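Local coordinates for putative nisin-resistance protein (Streptococcus agalactiae 515, PDB 4Y68), which probably cleaves the lantibiotic nisin as a peptidase of family S41, so giving the bacterium resistance to it, at residues R37-L40 and D41-Q45; R112-N115 and E116-L120; K192-M196 and K197-L201; L204-S207 and R208-N212; Y281-N285 and T286-P290. All coordinates share one frame; numbering follows the deposited sequence.

Contact 1: R37-L40 and D41-Q45; sequences RVIL and DRVEQ
Arg37 to Leu40 offer their carbonyls to the amides of Asp41 to Glu44, four successive i to i+4 bonds of the regular alpha helix 32-46. Three are short, as in Asp41 N to Arg37 O at 2.9 Å. The fourth, Arg42 N to Val38 O, is longer at 3.3 Å but equally straight. One apolar pair spans the turn: Ile39 CG2 and Val43 CG2 meet at 4.1 Å as their side chains cross obliquely. Val43 keeps CG1 opposite its backbone N (chi1 170°), and this turns CG2 back along the helix until it lies 3.1 Å from Ile39 O. On another flank Arg42 passes its CG 3.7 Å from Val38 O and bends at chi2 (-75°), swinging the guanidinium toward the following turn. There NH1 gives Gln45 OE1 a hydrogen bond of 2.9 Å. The donor lies in the plane of the Gln45 amide, but the N-H points off the line to the oxygen (133°). Ile39 and Leu40 both touch Val79 of helix 72-87, and Leu40 also reaches Ser62 and Glu63 of helix 55-66. Asp41 OD1 and Glu44 OE1 instead form salt bridges with Arg59 of helix 55-66, and Glu44 OE1 also accepts from Trp55 NE1. A single guanidinium thus serves two carboxylates nearly a turn apart, which probably helps keep both ionised, while Ile39, Leu40 and Val43 make the apolar contacts of this turn.

Contact 2: R112-N115 and E116-L120; sequences RRLN and EDILL
Asn115 sets its CG between its own backbone N and carbonyl carbon (chi1 64°), which folds OD1 inward across the hairpin turn to the amides of Asp117 and Ile118. OD1 lies 2.7 Å from Asp117 N and 3.0 Å from Ile118 N, and the two donors reach it from opposite faces of the carboxamide plane. The first of these bonds makes an Asx turn. Arg113 starts out extended and then bends at chi3 (-63°), so that its guanidinium lies flat over Leu119. Methyl CD2 of Leu119 sits above the centre of one face, 3.5 Å from Arg113 CZ. In the guanidinium plane, Arg113 NH1 makes a weak bond of 3.3 Å to Asn115 O, and NH2 binds Ser149 O outside the turn. Away from this pair, Leu114 leans across the strand: its CD2 is 3.9 Å from Ile118 CG2, and its CD1 is 4.0 Å from Leu120 CB. Backbone bonds join strands 110-113 and 118-122 of this beta hairpin. Arg112 and Leu120 are an antiparallel hydrogen-bonded pair, Arg113 and Leu119 a non-hydrogen-bonded one. Nearer the turn, Leu114 N binds Ile118 O at 2.9 Å, with a weak second donor in Asn115 N. Leu114, Ile118 and Leu120 all touch Ile154 on strand 152-156, the neighbour of 118-122 in the mixed sheet. One side-chain oxygen thus satisfies two turn amides, while the Leu119 methyl, with Asn115 O (weakly) and Ser149 O as acceptors, probably limits rotation of the Arg113 guanidinium.

Contact 3: K192-M196 and K197-L201; sequences KTITM and KNIPL
A beta turn finishes strand 191-195, with Ile199 N bonded to Met196 O at 3.1 Å and the Asn198 side chain folded back onto the strand end. Asn198 OD1 accepts from Thr195 N at 3.0 Å along a nearly straight N-H (166°), although the donor stands well above the carboxamide plane rather than on a lone pair. Immediately after, Pro200 is the centre of an inverse gamma turn, in which Leu201 N reaches Ile199 O at 2.6 Å. The apolar side chains of Ile194, Met196, Ile199 and Leu201 meet beside the turn. Met196 carries CG opposite its backbone N (chi1 -170°), and bends at both chi2 and chi3 bring the sulphur round: SD lies 4.1 Å from Ile199 CG1 and 4.4 Å from Leu201 CD1. Ile194 CG2 meets Ile199 CD1 at 4.2 Å, the two side chains set about at right angles. Lys197 rests its CB 3.5 Å from Thr195 OG1 before its chain leads away. The strand end is paired antiparallel with strand 180-185, where Thr193 OG1 binds His183 ND1. Met196 and Ile199 both lie on Ile169 of helix 165-171, and Pro200 touches Ile166 of the same helix.

Contact 4: L204-S207 and R208-N212; sequences LKIS and RKTIN
Ser207 O is gripped twice by Thr210, and this is the tight part of the contact. Thr210 OG1 donates to it at 2.7 Å from within the carbonyl plane, while Thr210 N, 2.9 Å from the same oxygen, comes from above that plane (44° out of it). Thr210 has its hydroxyl turned between its backbone N and carbonyl carbon (chi1 64°), which aims OG1 at the oxygen that its own amide already holds. Beside the pair, Ile206 CG2 lies 3.8 Å from Thr210 OG1, the two side chains running about perpendicular; both residues touch Gln142 of helix 131-147. The backbone bond closes a beta turn over Arg208 and Lys209, within the long loop between strands 191-195 and 218-222, and Ile211 N to Arg208 O at 3.2 Å closes a second turn that overlaps the first by three residues. Ser207 adds an ST turn to the first: its OG, opposite the backbone N (chi1 170°), accepts from Lys209 N at 3.1 Å. This hydroxyl already belongs to the loose side. Ser207 and Lys209 are both exposed, and Lys209 merely lays CB 3.6 Å from Ser207 OG before its chain bends at chi2 and leads off. Arg208 leaves the turn in another direction, its chain extended as far as NE, and finds its partners elsewhere in the loop. NE forms a salt bridge with Glu202 OE2, NH1 binds Met196 O and NH2 binds Ile199 O, while Ile211 packs on Met196 nearby.

Contact 5: Y281-N285 and T286-P290; sequences YKYEN and TPILP
The ring of Tyr283 is approached obliquely by two groups: Thr286 OG1, 3.7 Å from Tyr283 CD1, and Ile288 CG1, 3.9 Å from Tyr283 CE1. Both side chains run about perpendicular to the tyrosine. Tyr283 lies on the short strand 282-283, which pairs antiparallel with strand 267-276 of the antiparallel sheet; the chain then bends at Asn285 and runs on as an irregular segment toward strand 292-293. Asn285 makes the bend with phi of 59°, in the left-handed helical region. The reversal brings Thr286 back beside the strand. With OG1 between its backbone N and carbonyl carbon (chi1 67°), Thr286 places that oxygen 3.5 Å from Tyr283 CA. The contact here is van der Waals, and the polar ends are satisfied elsewhere: Tyr283 OH bonds to Asp277 OD2, Asn285 OD1 to Thr255 OG1 and Glu284 OE2 to Tyr49 OH. Ile288 and Tyr283 both rest on Leu235 of helix 229-235, so ring and aliphatic chain share one apolar surface. The threonine methyl points back at the preceding backbone, Thr286 CG2 lying 3.3 Å from Glu284 O.

From the N terminus the contacts follow in series; none nests within or crosses another. Contact 1 is a stretch of helix 32-46 in the N-terminal helical part. Contact 2 closes the hairpin of strands 110-113 and 118-122 at one edge of the mixed sheet, about 49 Å from contact 1 between centres and on the opposite side of the chain's centre. Contacts 3 and 4 are successive turns in the connection from strand 191-195 to strand 218-222, and they touch, with Met196 CG 3.4 Å from Ile211 CD1. Contact 5 bends the chain after strand 282-283; contacts 3 and 5 reach the same antiparallel sheet, their nearest atoms about 11 Å apart.

Contact 1: R37-L40 and D41-Q45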
# COMPACT_ATOMS: atom_id res chain seq x y z
N ARG A 37 10.83 -10.20 22.36
CA ARG A 37 10.33 -11.54 22.11
C ARG A 37 8.90 -11.51 21.53
O ARG A 37 8.53 -12.38 20.72
CB ARG A 37 10.38 -12.38 23.39
CG ARG A 37 11.79 -12.78 23.78
CD ARG A 37 11.81 -13.56 25.07
NE ARG A 37 11.31 -14.92 24.91
CZ ARG A 37 12.08 -15.96 24.58
NH1 ARG A 37 13.38 -15.79 24.38
NH2 ARG A 37 11.54 -17.17 24.46
N VAL A 38 8.14 -10.50 21.91
CA VAL A 38 6.81 -10.27 21.34
C VAL A 38 6.90 -10.07 19.84
O VAL A 38 6.08 -10.57 19.09
CB VAL A 38 6.12 -9.03 21.98
CG1 VAL A 38 5.02 -8.49 21.05
CG2 VAL A 38 5.56 -9.40 23.34
N ILE A 39 7.91 -9.33 19.39
CA ILE A 39 8.07 -9.10 17.95
C ILE A 39 8.46 -10.40 17.23
O ILE A 39 7.97 -10.68 16.15
CB ILE A 39 9.11 -8.02 17.66
CG1 ILE A 39 8.67 -6.68 18.28
CG2 ILE A 39 9.35 -7.91 16.13
CD1 ILE A 39 9.79 -5.63 18.37
N LEU A 40 9.32 -11.20 17.85
CA LEU A 40 9.74 -12.46 17.25
C LEU A 40 8.55 -13.42 17.12
O LEU A 40 8.40 -14.08 16.09
CB LEU A 40 10.89 -13.08 18.06
CG LEU A 40 12.20 -12.27 18.07
CD1 LEU A 40 13.24 -12.89 18.99
CD2 LEU A 40 12.78 -12.10 16.64
N ASP A 41 7.70 -13.49 18.14
CA ASP A 41 6.50 -14.32 18.06
C ASP A 41 5.61 -13.93 16.86
O ASP A 41 5.17 -14.80 16.11
CB ASP A 41 5.68 -14.22 19.36
CG ASP A 41 6.33 -14.95 20.54
OD1 ASP A 41 7.10 -15.91 20.33
OD2 ASP A 41 6.04 -14.57 21.68
N ARG A 42 5.35 -12.64 16.68
CA ARG A 42 4.52 -12.17 15.57
C ARG A 42 5.13 -12.50 14.25
O ARG A 42 4.45 -12.97 13.33
CB ARG A 42 4.31 -10.65 15.62
CG ARG A 42 3.34 -10.20 16.64
CD ARG A 42 1.90 -10.48 16.22
NE ARG A 42 1.02 -9.94 17.25
CZ ARG A 42 -0.19 -10.40 17.52
NH1 ARG A 42 -0.70 -11.42 16.82
NH2 ARG A 42 -0.90 -9.83 18.49
N VAL A 43 6.43 -12.24 14.14
CA VAL A 43 7.14 -12.51 12.90
C VAL A 43 7.02 -13.98 12.57
O VAL A 43 6.66 -14.33 11.44
CB VAL A 43 8.61 -12.10 13.01
CG1 VAL A 43 9.40 -12.62 11.80
CG2 VAL A 43 8.71 -10.59 13.12
N GLU A 44 7.26 -14.84 13.55
CA GLU A 44 7.12 -16.27 13.32
C GLU A 44 5.66 -16.64 12.98
O GLU A 44 5.41 -17.50 12.11
CB GLU A 44 7.61 -17.08 14.54
CG GLU A 44 7.40 -18.58 14.36
CD GLU A 44 8.46 -19.48 15.03
OE1 GLU A 44 9.59 -19.04 15.38
OE2 GLU A 44 8.14 -20.68 15.18
N GLN A 45 4.70 -15.99 13.62
CA GLN A 45 3.30 -16.37 13.44
C GLN A 45 2.75 -16.04 12.04
O GLN A 45 1.91 -16.76 11.51
CB GLN A 45 2.42 -15.71 14.53
CG GLN A 45 0.88 -15.91 14.35
CD GLN A 45 0.00 -15.10 15.34
OE1 GLN A 45 0.03 -13.87 15.36
NE2 GLN A 45 -0.78 -15.81 16.16

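Contact 2: R112-N115 and E116-L120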
# COMPACT_ATOMS: atom_id res chain seq x y z
N ARG A 112 -4.75 18.88 -13.02
CA ARG A 112 -4.68 19.98 -13.97
C ARG A 112 -5.40 19.58 -15.26
O ARG A 112 -5.19 18.48 -15.75
CB ARG A 112 -3.23 20.35 -14.31
CG ARG A 112 -2.40 20.77 -13.12
CD ARG A 112 -2.81 22.11 -12.57
NE ARG A 112 -1.82 22.57 -11.59
CZ ARG A 112 -1.88 22.32 -10.29
NH1 ARG A 112 -2.89 21.64 -9.78
NH2 ARG A 112 -0.93 22.78 -9.48
N ARG A 113 -6.23 20.45 -15.79
CA ARG A 113 -6.81 20.17 -17.09
C ARG A 113 -5.75 20.30 -18.19
O ARG A 113 -5.12 21.34 -18.31
CB ARG A 113 -7.98 21.11 -17.37
CG ARG A 113 -8.64 20.82 -18.70
CD ARG A 113 -9.92 21.58 -18.86
NE ARG A 113 -10.93 21.20 -17.88
CZ ARG A 113 -11.74 20.14 -18.00
NH1 ARG A 113 -11.66 19.33 -19.05
NH2 ARG A 113 -12.62 19.89 -17.06
N LEU A 114 -5.54 19.24 -18.96
CA LEU A 114 -4.63 19.27 -20.10
C LEU A 114 -5.28 19.88 -21.33
O LEU A 114 -4.66 20.64 -22.07
CB LEU A 114 -4.14 17.85 -20.43
CG LEU A 114 -2.72 17.51 -19.98
CD1 LEU A 114 -2.39 18.20 -18.69
CD2 LEU A 114 -2.53 16.00 -19.84
N ASN A 115 -6.53 19.52 -21.57
CA ASN A 115 -7.34 20.15 -22.59
C ASN A 115 -8.78 19.87 -22.26
O ASN A 115 -9.08 19.36 -21.18
CB ASN A 115 -6.95 19.67 -24.00
CG ASN A 115 -7.20 18.19 -24.22
OD1 ASN A 115 -8.12 17.59 -23.64
ND2 ASN A 115 -6.41 17.60 -25.11
N GLU A 116 -9.69 20.17 -23.16
CA GLU A 116 -11.10 20.05 -22.82
C GLU A 116 -11.51 18.60 -22.53
O GLU A 116 -12.56 18.36 -21.93
CB GLU A 116 -11.97 20.64 -23.94
CG GLU A 116 -11.36 21.86 -24.63
CD GLU A 116 -10.35 21.47 -25.70
OE1 GLU A 116 -9.45 22.28 -26.02
OE2 GLU A 116 -10.47 20.35 -26.24
N ASP A 117 -10.69 17.63 -22.94
CA ASP A 117 -11.09 16.23 -22.81
C ASP A 117 -10.29 15.42 -21.79
O ASP A 117 -10.74 14.35 -21.35
CB ASP A 117 -11.02 15.54 -24.17
CG ASP A 117 -12.08 16.05 -25.12
OD1 ASP A 117 -13.11 16.54 -24.62
OD2 ASP A 117 -11.89 15.96 -26.36
N ILE A 118 -9.11 15.91 -21.42
CA ILE A 118 -8.19 15.15 -20.58
C ILE A 118 -7.82 15.86 -19.27
O ILE A 118 -7.34 17.00 -19.29
CB ILE A 118 -6.90 14.84 -21.35
CG1 ILE A 118 -7.20 14.03 -22.61
CG2 ILE A 118 -5.90 14.14 -20.43
CD1 ILE A 118 -5.94 13.57 -23.35
N LEU A 119 -8.05 15.19 -18.14
CA LEU A 119 -7.57 15.67 -16.84
C LEU A 119 -6.34 14.87 -16.42
O LEU A 119 -6.28 13.65 -16.62
CB LEU A 119 -8.65 15.53 -15.76
CG LEU A 119 -10.01 16.20 -15.94
CD1 LEU A 119 -10.81 16.16 -14.64
CD2 LEU A 119 -9.85 17.63 -16.43
N LEU A 120 -5.35 15.55 -15.86
CA LEU A 120 -4.18 14.90 -15.29
C LEU A 120 -4.32 14.85 -13.77
O LEU A 120 -4.27 15.89 -13.12
CB LEU A 120 -2.89 15.64 -15.69
CG LEU A 120 -1.61 15.23 -14.95
CD1 LEU A 120 -1.34 13.73 -15.03
CD2 LEU A 120 -0.40 15.99 -15.47

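Contact 3: K192-M196 and K197-L201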
# COMPACT_ATOMS: atom_id res chain seq x y z
N LYS A 192 -7.10 -15.15 0.07
CA LYS A 192 -8.16 -14.18 0.31
C LYS A 192 -8.23 -13.16 -0.83
O LYS A 192 -7.42 -13.16 -1.77
CB LYS A 192 -7.95 -13.48 1.65
CG LYS A 192 -8.10 -14.40 2.85
CD LYS A 192 -7.88 -13.63 4.17
CE LYS A 192 -8.28 -14.47 5.40
NZ LYS A 192 -8.37 -13.65 6.67
N THR A 193 -9.22 -12.29 -0.74
CA THR A 193 -9.48 -11.37 -1.84
C THR A 193 -9.75 -10.00 -1.27
O THR A 193 -10.46 -9.88 -0.30
CB THR A 193 -10.67 -11.86 -2.69
OG1 THR A 193 -10.27 -12.99 -3.47
CG2 THR A 193 -11.14 -10.76 -3.63
N ILE A 194 -9.14 -8.96 -1.83
CA ILE A 194 -9.57 -7.60 -1.53
C ILE A 194 -10.57 -7.15 -2.61
O ILE A 194 -10.22 -7.07 -3.79
CB ILE A 194 -8.40 -6.62 -1.44
CG1 ILE A 194 -7.44 -7.01 -0.32
CG2 ILE A 194 -8.90 -5.18 -1.30
CD1 ILE A 194 -8.08 -7.09 1.08
N THR A 195 -11.82 -6.92 -2.22
CA THR A 195 -12.87 -6.45 -3.12
C THR A 195 -13.23 -5.04 -2.72
O THR A 195 -12.81 -4.57 -1.66
CB THR A 195 -14.19 -7.31 -3.05
OG1 THR A 195 -14.81 -7.14 -1.76
CG2 THR A 195 -13.91 -8.78 -3.26
N MET A 196 -14.04 -4.39 -3.53
CA MET A 196 -14.46 -3.04 -3.21
C MET A 196 -15.26 -3.04 -1.89
O MET A 196 -15.16 -2.09 -1.14
CB MET A 196 -15.26 -2.44 -4.37
CG MET A 196 -15.54 -0.94 -4.24
SD MET A 196 -14.10 0.11 -3.95
CE MET A 196 -13.32 0.09 -5.55
N LYS A 197 -15.98 -4.11 -1.59
CA LYS A 197 -16.66 -4.25 -0.28
C LYS A 197 -15.74 -4.25 0.96
O LYS A 197 -16.07 -3.68 1.99
CB LYS A 197 -17.50 -5.52 -0.26
CG LYS A 197 -18.50 -5.61 -1.38
CD LYS A 197 -18.75 -7.06 -1.80
CE LYS A 197 -19.84 -7.76 -0.96
NZ LYS A 197 -19.49 -7.98 0.48
N ASN A 198 -14.60 -4.92 0.88
CA ASN A 198 -13.65 -4.85 1.99
C ASN A 198 -13.08 -3.44 2.23
O ASN A 198 -12.29 -3.24 3.16
CB ASN A 198 -12.47 -5.81 1.78
CG ASN A 198 -12.90 -7.21 1.46
OD1 ASN A 198 -12.34 -7.83 0.55
ND2 ASN A 198 -13.89 -7.74 2.18
N ILE A 199 -13.44 -2.47 1.38
CA ILE A 199 -12.93 -1.11 1.52
C ILE A 199 -13.93 -0.30 2.32
O ILE A 199 -15.09 -0.19 1.92
CB ILE A 199 -12.71 -0.43 0.14
CG1 ILE A 199 -11.88 -1.32 -0.78
CG2 ILE A 199 -12.04 0.95 0.33
CD1 ILE A 199 -10.42 -1.40 -0.38
N PRO A 200 -13.51 0.27 3.45
CA PRO A 200 -14.44 1.01 4.31
C PRO A 200 -14.93 2.32 3.70
O PRO A 200 -14.58 3.37 4.21
CB PRO A 200 -13.61 1.28 5.57
CG PRO A 200 -12.61 0.20 5.59
CD PRO A 200 -12.24 -0.02 4.15
N LEU A 201 -15.71 2.25 2.64
CA LEU A 201 -16.21 3.44 1.98
C LEU A 201 -17.11 4.26 2.91
O LEU A 201 -17.08 5.50 2.88
CB LEU A 201 -16.98 3.08 0.71
CG LEU A 201 -16.19 2.44 -0.43
CD1 LEU A 201 -17.05 2.36 -1.65
CD2 LEU A 201 -14.91 3.20 -0.75

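Contact 4: L204-S207 and R208-N212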
# COMPACT_ATOMS: atom_id res chain seq x y z
N LEU A 204 -15.54 7.01 4.60
CA LEU A 204 -15.20 8.15 3.76
C LEU A 204 -16.45 8.94 3.36
O LEU A 204 -16.36 9.91 2.60
CB LEU A 204 -14.46 7.68 2.51
CG LEU A 204 -13.34 6.66 2.72
CD1 LEU A 204 -12.73 6.22 1.39
CD2 LEU A 204 -12.28 7.22 3.64
N LYS A 205 -17.61 8.49 3.85
CA LYS A 205 -18.92 8.97 3.42
C LYS A 205 -19.03 9.01 1.90
O LYS A 205 -19.46 10.00 1.33
CB LYS A 205 -19.24 10.36 4.00
CG LYS A 205 -18.90 10.51 5.49
CD LYS A 205 -19.75 11.59 6.15
CE LYS A 205 -19.28 11.90 7.57
NZ LYS A 205 -20.00 13.08 8.17
N ILE A 206 -18.60 7.93 1.26
CA ILE A 206 -18.76 7.75 -0.17
C ILE A 206 -19.75 6.62 -0.40
O ILE A 206 -19.72 5.61 0.30
CB ILE A 206 -17.43 7.42 -0.86
CG1 ILE A 206 -16.48 8.62 -0.80
CG2 ILE A 206 -17.66 6.99 -2.30
CD1 ILE A 206 -15.21 8.42 -1.61
N SER A 207 -20.63 6.78 -1.38
CA SER A 207 -21.72 5.84 -1.56
C SER A 207 -21.39 4.74 -2.54
O SER A 207 -20.88 5.00 -3.64
CB SER A 207 -22.99 6.55 -2.03
OG SER A 207 -23.96 5.59 -2.42
N ARG A 208 -21.75 3.53 -2.16
CA ARG A 208 -21.47 2.38 -3.02
C ARG A 208 -22.19 2.52 -4.37
O ARG A 208 -21.82 1.87 -5.34
CB ARG A 208 -21.84 1.10 -2.28
CG ARG A 208 -21.14 1.03 -0.92
CD ARG A 208 -20.92 -0.39 -0.38
NE ARG A 208 -19.98 -0.37 0.75
CZ ARG A 208 -18.70 -0.70 0.65
NH1 ARG A 208 -18.20 -1.08 -0.52
NH2 ARG A 208 -17.90 -0.65 1.72
N LYS A 209 -23.18 3.40 -4.45
CA LYS A 209 -23.89 3.59 -5.71
C LYS A 209 -23.03 4.32 -6.74
O LYS A 209 -23.38 4.35 -7.93
CB LYS A 209 -25.21 4.34 -5.50
CG LYS A 209 -26.30 3.51 -4.80
CD LYS A 209 -26.81 2.37 -5.70
CE LYS A 209 -27.68 1.36 -4.94
NZ LYS A 209 -29.03 1.88 -4.55
N THR A 210 -21.90 4.88 -6.30
CA THR A 210 -21.03 5.59 -7.24
C THR A 210 -19.93 4.70 -7.79
O THR A 210 -19.27 5.06 -8.78
CB THR A 210 -20.40 6.84 -6.60
OG1 THR A 210 -19.53 6.46 -5.53
CG2 THR A 210 -21.48 7.77 -6.06
N ILE A 211 -19.73 3.53 -7.18
CA ILE A 211 -18.71 2.59 -7.64
C ILE A 211 -18.87 2.22 -9.09
O ILE A 211 -19.94 1.78 -9.51
CB ILE A 211 -18.73 1.28 -6.84
CG1 ILE A 211 -18.48 1.54 -5.36
CG2 ILE A 211 -17.74 0.30 -7.43
CD1 ILE A 211 -18.72 0.34 -4.45
N ASN A 212 -17.79 2.38 -9.87
CA ASN A 212 -17.74 1.94 -11.26
C ASN A 212 -18.72 2.68 -12.20
O ASN A 212 -19.18 2.12 -13.19
CB ASN A 212 -18.01 0.44 -11.32
CG ASN A 212 -17.62 -0.18 -12.64
OD1 ASN A 212 -16.79 0.37 -13.38
ND2 ASN A 212 -18.23 -1.32 -12.95

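Contact 5: Y281-N285 and T286-P290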
# COMPACT_ATOMS: atom_id res chain seq x y z
N TYR A 281 -1.77 -13.20 -12.62
CA TYR A 281 -0.32 -12.99 -12.49
C TYR A 281 0.13 -12.89 -11.04
O TYR A 281 -0.52 -12.22 -10.24
CB TYR A 281 0.13 -11.73 -13.23
CG TYR A 281 0.01 -11.83 -14.72
CD1 TYR A 281 1.02 -12.41 -15.47
CD2 TYR A 281 -1.10 -11.32 -15.38
CE1 TYR A 281 0.91 -12.50 -16.85
CE2 TYR A 281 -1.21 -11.39 -16.76
CZ TYR A 281 -0.20 -11.98 -17.49
OH TYR A 281 -0.31 -12.06 -18.85
N LYS A 282 1.23 -13.54 -10.70
CA LYS A 282 1.70 -13.53 -9.30
C LYS A 282 2.79 -12.49 -9.03
O LYS A 282 3.62 -12.22 -9.88
CB LYS A 282 2.20 -14.91 -8.90
CG LYS A 282 1.12 -15.98 -8.96
CD LYS A 282 1.66 -17.33 -8.44
CE LYS A 282 0.72 -18.48 -8.82
NZ LYS A 282 1.07 -19.78 -8.13
N TYR A 283 2.75 -11.90 -7.84
CA TYR A 283 3.74 -10.90 -7.45
C TYR A 283 4.23 -11.25 -6.07
O TYR A 283 3.45 -11.65 -5.21
CB TYR A 283 3.15 -9.47 -7.48
CG TYR A 283 2.51 -9.09 -8.81
CD1 TYR A 283 3.21 -8.36 -9.76
CD2 TYR A 283 1.25 -9.53 -9.14
CE1 TYR A 283 2.65 -8.05 -10.97
CE2 TYR A 283 0.68 -9.22 -10.33
CZ TYR A 283 1.38 -8.48 -11.25
OH TYR A 283 0.78 -8.17 -12.44
N GLU A 284 5.53 -11.11 -5.86
CA GLU A 284 6.10 -11.30 -4.54
C GLU A 284 7.26 -10.34 -4.37
O GLU A 284 8.41 -10.72 -4.50
CB GLU A 284 6.55 -12.75 -4.34
CG GLU A 284 6.90 -13.10 -2.91
CD GLU A 284 7.23 -14.59 -2.72
OE1 GLU A 284 6.87 -15.41 -3.60
OE2 GLU A 284 7.85 -14.93 -1.69
N ASN A 285 6.95 -9.08 -4.10
CA ASN A 285 7.96 -8.04 -4.01
C ASN A 285 8.67 -7.99 -5.35
O ASN A 285 9.90 -7.96 -5.42
CB ASN A 285 8.91 -8.31 -2.85
CG ASN A 285 8.25 -8.05 -1.51
OD1 ASN A 285 7.31 -7.26 -1.42
ND2 ASN A 285 8.73 -8.72 -0.46
N THR A 286 7.87 -7.99 -6.40
CA THR A 286 8.35 -7.92 -7.76
C THR A 286 7.74 -6.73 -8.49
O THR A 286 6.54 -6.44 -8.36
CB THR A 286 8.03 -9.20 -8.53
OG1 THR A 286 6.63 -9.30 -8.70
CG2 THR A 286 8.50 -10.42 -7.77
N PRO A 287 8.57 -6.03 -9.27
CA PRO A 287 8.11 -4.82 -9.95
C PRO A 287 6.97 -5.09 -10.94
O PRO A 287 6.86 -6.16 -11.52
CB PRO A 287 9.38 -4.33 -10.68
CG PRO A 287 10.51 -4.84 -9.81
CD PRO A 287 10.03 -6.20 -9.37
N ILE A 288 6.11 -4.10 -11.11
CA ILE A 288 5.05 -4.20 -12.10
C ILE A 288 5.50 -3.48 -13.38
O ILE A 288 5.88 -2.32 -13.36
CB ILE A 288 3.75 -3.61 -11.56
CG1 ILE A 288 3.39 -4.28 -10.23
CG2 ILE A 288 2.62 -3.79 -12.58
CD1 ILE A 288 2.29 -3.54 -9.46
N LEU A 289 5.45 -4.19 -14.50
CA LEU A 289 5.73 -3.60 -15.81
C LEU A 289 4.53 -2.84 -16.34
O LEU A 289 3.45 -3.40 -16.44
CB LEU A 289 6.11 -4.69 -16.83
CG LEU A 289 7.54 -5.22 -16.86
CD1 LEU A 289 8.36 -4.44 -17.88
CD2 LEU A 289 8.15 -5.13 -15.49
N PRO A 290 4.70 -1.56 -16.69
CA PRO A 290 3.60 -0.89 -17.37
C PRO A 290 3.43 -1.48 -18.76
O PRO A 290 4.37 -2.12 -19.22
CB PRO A 290 4.05 0.57 -17.43
CG PRO A 290 5.53 0.52 -17.31
CD PRO A 290 5.82 -0.66 -16.41